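Local atomic coordinates of lipolytic enzyme, g-d-s-l (PDB entry 2W47), a protein that belongs to the family 6 carbohydrate-binding modules, beta-sandwich domains built for glycan recognition, and here holds a glycan and a calcium ion. Residues A12-N16 with A17-T21; N62-T65 with A66-M70. One frame throughout, in Å; residues are numbered along the deposited sequence.

Interaction 1 of 2, residues A12-N16 with A17-T21; sequences AIIYN and AILET. With AQA (4-deoxy-beta-L-threo-hex-4-enopyranuronic acid), chain B.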
loop_
_atom_site.group_PDB
_atom_site.type_symbol
_atom_site.label_atom_id
_atom_site.label_comp_id
_atom_site.label_asym_id
_atom_site.label_seq_id
_atom_site.Cartn_x
_atom_site.Cartn_y
_atom_site.Cartn_z
ATOM N N ALA A 12 5.955 8.635 0.092
ATOM C CA ALA A 12 5.742 7.905 1.323
ATOM C C ALA A 12 6.846 8.191 2.324
ATOM O O ALA A 12 7.942 8.620 1.965
ATOM C CB ALA A 12 5.693 6.416 1.036
ATOM N N ILE A 13 6.529 7.954 3.587
ATOM C CA ILE A 13 7.517 7.823 4.636
ATOM C C ILE A 13 7.762 6.329 4.752
ATOM O O ILE A 13 6.810 5.548 4.871
ATOM C CB ILE A 13 6.983 8.414 5.955
ATOM C CG1 ILE A 13 6.795 9.926 5.791
ATOM C CG2 ILE A 13 7.896 8.069 7.142
ATOM C CD1 ILE A 13 5.725 10.532 6.695
ATOM N N ILE A 14 9.020 5.919 4.650
ATOM C CA ILE A 14 9.330 4.493 4.651
ATOM C C ILE A 14 10.311 4.150 5.762
ATOM O O ILE A 14 11.159 4.972 6.145
ATOM C CB ILE A 14 9.802 3.992 3.257
ATOM C CG1 ILE A 14 11.174 4.570 2.885
ATOM C CG2 ILE A 14 8.736 4.304 2.197
ATOM C CD1 ILE A 14 11.664 4.151 1.502
ATOM N N TYR A 15 10.193 2.930 6.268
ATOM C CA TYR A 15 11.026 2.450 7.355
ATOM C C TYR A 15 11.445 1.029 7.035
ATOM O O TYR A 15 10.604 0.188 6.732
ATOM C CB TYR A 15 10.247 2.475 8.665
ATOM C CG TYR A 15 10.922 1.731 9.795
ATOM C CD1 TYR A 15 12.012 2.287 10.460
ATOM C CD2 TYR A 15 10.463 0.480 10.204
ATOM C CE1 TYR A 15 12.639 1.604 11.500
ATOM C CE2 TYR A 15 11.085 -0.211 11.244
ATOM C CZ TYR A 15 12.164 0.361 11.882
ATOM O OH TYR A 15 12.773 -0.332 12.912
ATOM N N ASN A 16 12.740 0.753 7.095
ATOM C CA ASN A 16 13.255 -0.565 6.728
ATOM C C ASN A 16 12.723 -1.021 5.365
ATOM O O ASN A 16 12.224 -2.140 5.178
ATOM C CB ASN A 16 13.016 -1.588 7.845
ATOM C CG ASN A 16 14.027 -1.453 8.955
ATOM O OD1 ASN A 16 15.072 -0.834 8.773
ATOM N ND2 ASN A 16 13.730 -2.038 10.104
ATOM N N ALA A 17 12.824 -0.090 4.429
ATOM C CA ALA A 17 12.413 -0.255 3.052
ATOM C C ALA A 17 13.202 0.792 2.272
ATOM O O ALA A 17 13.687 1.767 2.866
ATOM C CB ALA A 17 10.921 -0.010 2.928
ATOM N N ILE A 18 13.340 0.581 0.967
ATOM C CA ILE A 18 14.039 1.524 0.095
ATOM C C ILE A 18 13.185 1.892 -1.107
ATOM O O ILE A 18 12.178 1.235 -1.385
ATOM C CB ILE A 18 15.398 0.950 -0.392
ATOM C CG1 ILE A 18 15.194 -0.234 -1.365
ATOM C CG2 ILE A 18 16.277 0.586 0.806
ATOM C CD1 ILE A 18 16.470 -0.789 -2.003
ATOM N N LEU A 19 13.596 2.940 -1.818
ATOM C CA LEU A 19 13.052 3.271 -3.124
ATOM C C LEU A 19 14.027 2.727 -4.152
ATOM O O LEU A 19 15.236 2.973 -4.064
ATOM C CB LEU A 19 12.934 4.786 -3.289
ATOM C CG LEU A 19 12.026 5.504 -2.289
ATOM C CD1 LEU A 19 12.001 7.005 -2.544
ATOM C CD2 LEU A 19 10.616 4.920 -2.332
ATOM N N GLU A 20 13.517 1.977 -5.122
ATOM C CA GLU A 20 14.377 1.413 -6.157
ATOM C C GLU A 20 13.684 1.401 -7.509
ATOM O O GLU A 20 12.494 1.739 -7.621
ATOM C CB GLU A 20 14.887 0.023 -5.769
ATOM C CG GLU A 20 13.857 -1.066 -5.849
ATOM C CD GLU A 20 14.422 -2.451 -5.611
ATOM O OE1 GLU A 20 13.813 -3.406 -6.135
ATOM O OE2 GLU A 20 15.445 -2.591 -4.899
ATOM N N THR A 21 14.449 1.014 -8.529
ATOM C CA THR A 21 13.977 1.043 -9.916
ATOM C C THR A 21 14.319 -0.253 -10.647
ATOM O O THR A 21 14.225 -0.317 -11.871
ATOM C CB THR A 21 14.648 2.178 -10.695
ATOM O OG1 THR A 21 16.058 1.956 -10.660
ATOM C CG2 THR A 21 14.338 3.539 -10.084
HETATM O O6A AQA B . 12.466 -10.467 -2.272
HETATM C C6 AQA B . 12.328 -9.266 -2.635
HETATM O O6B AQA B . 11.715 -8.417 -1.939
HETATM C C5 AQA B . 12.845 -8.885 -3.805
HETATM O O5 AQA B . 13.517 -9.913 -4.589
HETATM C C4 AQA B . 12.720 -7.612 -4.248
HETATM C C3 AQA B . 13.503 -7.145 -5.459
HETATM O O3 AQA B . 12.879 -6.019 -6.090
HETATM C C2 AQA B . 13.586 -8.312 -6.436
HETATM O O2 AQA B . 14.335 -7.954 -7.599
HETATM C C1 AQA B . 14.244 -9.508 -5.755
#
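Ile14 meets Ala17 across the bend where strand 13-15 gives way to strand 17-20, and the isoleucine continues past the bend as far as Leu19. At its root, Ile14 CB lies 4.2 Å from Ala17 CB, methine against methyl. Ile14 CG1, between the backbone N and the carbonyl carbon (chi1 68°), is directed toward the second strand and comes 3.8 Å from Ala17 O. The chain then runs straight on, and Ile14 CD1 settles 3.4 Å from Ala17 O. Ile14 CD1 also lies alongside the backbone, 3.8 Å from Ile18 C, and reaches Leu19 CG, the branch point of that leucine, at 4.0 Å. The bend itself is made by Asn16, whose positive phi and psi place it in the left-handed region; the N-to-C directions of strands 13-15 and 17-20 are 123° apart. Asn16 CG, the amide carbon, lies 3.9 Å above the plane of the Tyr15 ring, offset toward its rim. Neighbouring strands back both halves: Ile14 touches Ile42 of strand 41-48, and Ala17 and Leu19 touch Val32 of strand 31-34. With no hydrogen bond between the two segments, their mutual contact is one of apolar packing, while backbone bonds to Tyr41, Glu43, Asn33 and Tyr31 hold the strands in place, consistent with the position of Glu20 in the glycan pocket.

Interaction 2 of 2, residues N62-T65 with A66-M70; sequences NGTT and ANRPM. With AQA (4-deoxy-beta-L-threo-hex-4-enopyranuronic acid), chain B.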
loop_
_atom_site.group_PDB
_atom_site.type_symbol
_atom_site.label_atom_id
_atom_site.label_comp_id
_atom_site.label_asym_id
_atom_site.label_seq_id
_atom_site.Cartn_x
_atom_site.Cartn_y
_atom_site.Cartn_z
ATOM N N ASN A 62 4.866 -9.213 -6.410
ATOM C CA ASN A 62 5.381 -10.236 -5.509
ATOM C C ASN A 62 5.854 -11.399 -6.363
ATOM O O ASN A 62 5.057 -12.246 -6.789
ATOM C CB ASN A 62 4.319 -10.665 -4.490
ATOM C CG ASN A 62 4.811 -11.748 -3.551
ATOM O OD1 ASN A 62 5.953 -12.197 -3.661
ATOM N ND2 ASN A 62 3.943 -12.198 -2.645
ATOM N N GLY A 63 7.160 -11.430 -6.608
ATOM C CA GLY A 63 7.752 -12.437 -7.484
ATOM C C GLY A 63 8.157 -13.704 -6.763
ATOM O O GLY A 63 8.889 -14.516 -7.315
ATOM N N THR A 64 7.683 -13.868 -5.530
ATOM C CA THR A 64 7.832 -15.137 -4.825
ATOM C C THR A 64 6.498 -15.867 -4.848
ATOM O O THR A 64 5.463 -15.288 -5.168
ATOM C CB THR A 64 8.286 -14.964 -3.357
ATOM O OG1 THR A 64 7.172 -14.571 -2.543
ATOM C CG2 THR A 64 9.427 -13.942 -3.228
ATOM N N THR A 65 6.513 -17.137 -4.473
ATOM C CA THR A 65 5.279 -17.906 -4.435
ATOM C C THR A 65 4.450 -17.603 -3.178
ATOM O O THR A 65 3.241 -17.832 -3.154
ATOM C CB THR A 65 5.565 -19.423 -4.586
ATOM O OG1 THR A 65 4.367 -20.180 -4.373
ATOM C CG2 THR A 65 6.663 -19.872 -3.632
ATOM N N ALA A 66 5.090 -17.045 -2.154
ATOM C CA ALA A 66 4.445 -16.901 -0.855
ATOM C C ALA A 66 3.791 -15.538 -0.665
ATOM O O ALA A 66 4.348 -14.499 -1.038
ATOM C CB ALA A 66 5.433 -17.162 0.256
ATOM N N ASN A 67 2.611 -15.569 -0.065
ATOM C CA ASN A 67 1.882 -14.374 0.337
ATOM C C ASN A 67 2.761 -13.516 1.242
ATOM O O ASN A 67 3.450 -14.036 2.126
ATOM C CB ASN A 67 0.617 -14.807 1.086
ATOM C CG ASN A 67 -0.283 -13.647 1.451
ATOM O OD1 ASN A 67 -0.261 -12.595 0.810
ATOM N ND2 ASN A 67 -1.086 -13.829 2.491
ATOM N N ARG A 68 2.729 -12.201 1.017
ATOM C CA ARG A 68 3.457 -11.244 1.858
ATOM C C ARG A 68 2.440 -10.341 2.545
ATOM O O ARG A 68 2.191 -9.217 2.095
ATOM C CB ARG A 68 4.437 -10.424 1.013
ATOM C CG ARG A 68 5.622 -11.253 0.548
ATOM C CD ARG A 68 6.693 -10.405 -0.107
ATOM N NE ARG A 68 7.925 -11.157 -0.333
ATOM C CZ ARG A 68 9.041 -10.612 -0.803
ATOM N NH1 ARG A 68 9.075 -9.313 -1.101
ATOM N NH2 ARG A 68 10.124 -11.359 -0.975
ATOM N N PRO A 69 1.833 -10.839 3.631
ATOM C CA PRO A 69 0.737 -10.114 4.261
ATOM C C PRO A 69 1.219 -8.861 4.983
ATOM O O PRO A 69 2.369 -8.795 5.454
ATOM C CB PRO A 69 0.159 -11.143 5.243
ATOM C CG PRO A 69 1.330 -12.003 5.595
ATOM C CD PRO A 69 2.115 -12.114 4.326
ATOM N N MET A 70 0.344 -7.863 5.047
ATOM C CA MET A 70 0.667 -6.618 5.737
ATOM C C MET A 70 -0.464 -6.162 6.623
ATOM O O MET A 70 -1.640 -6.360 6.309
ATOM C CB MET A 70 1.050 -5.505 4.757
ATOM C CG MET A 70 2.218 -5.873 3.868
ATOM S SD MET A 70 3.139 -4.434 3.293
ATOM C CE MET A 70 2.116 -3.893 1.922
HETATM O O6A AQA B . 12.466 -10.467 -2.272
HETATM C C6 AQA B . 12.328 -9.266 -2.635
HETATM O O6B AQA B . 11.715 -8.417 -1.939
HETATM C C5 AQA B . 12.845 -8.885 -3.805
HETATM O O5 AQA B . 13.517 -9.913 -4.589
HETATM C C4 AQA B . 12.720 -7.612 -4.248
HETATM C C3 AQA B . 13.503 -7.145 -5.459
HETATM O O3 AQA B . 12.879 -6.019 -6.090
HETATM C C2 AQA B . 13.586 -8.312 -6.436
HETATM O O2 AQA B . 14.335 -7.954 -7.599
HETATM C C1 AQA B . 14.244 -9.508 -5.755
HETATM O O HOH W 1 7.655 -14.018 0.103
#
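Ala66, Arg68 and Asn62 carry this turn, with the Asn62 amide gripping the backbone of Ala66 and lying against the arginine chain. Asn62 ND2 donates to Ala66 O at 2.8 Å, nearly straight (166°), with the acceptor close to the amide plane. CG of Asn62 stands opposite its backbone N (chi1 179°), which sends the amide across the loop toward this carbonyl. The other end of the amide closes an Asx turn: Asn62 OD1 accepts Thr64 N at 3.0 Å from above the carbonyl plane, and Thr64 OG1 at 2.9 Å in that plane, on a lone pair. Ala66 N in turn donates to Thr64 OG1 over a longer 3.3 Å. Arg68 runs extended past the amide, its CG 3.7 Å from Asn62 ND2, and Asn62 OD1 lies over one guanidinium face, the two planes 33° apart. A water at the guanidinium edge links Arg68 NE to Thr64 OG1. Arg68 NH1 donates to AQA O6B at 2.9 Å and Arg68 NH2 to AQA O6A at 2.8 Å. Asp118 forms a salt bridge with Arg68 NH2, and Gly120 O accepts from Arg68 NH1. Bonded at both ends, with Phe85 O as a second acceptor for ND2, the buried amide has its flip fixed; the guanidinium, held from several sides, is set to meet an anionic sugar, whose negative charge it would be expected to offset.

Interactions 1 and 2 lie in series along the chain, their centres about 17 Å apart and their nearest atoms about 9 Å apart, without touching; both reach the same bound sugar, AQA. Arg68 holds its carboxylate, while Glu20, at the far end of interaction 1, approaches O3, with Glu20 OE1 2.8 Å from AQA O3. Asn23, Asn36 and Asn122 also hydrogen-bond this sugar. The calcium ion, held by Asn33, Tyr34 and Asn36, sits close by, about 4 Å from the Arg68 side chain and about 7 Å from that of Ile18. Glu20 OE2 bonds to Asn33, tying the segment 17-21 to the metal site.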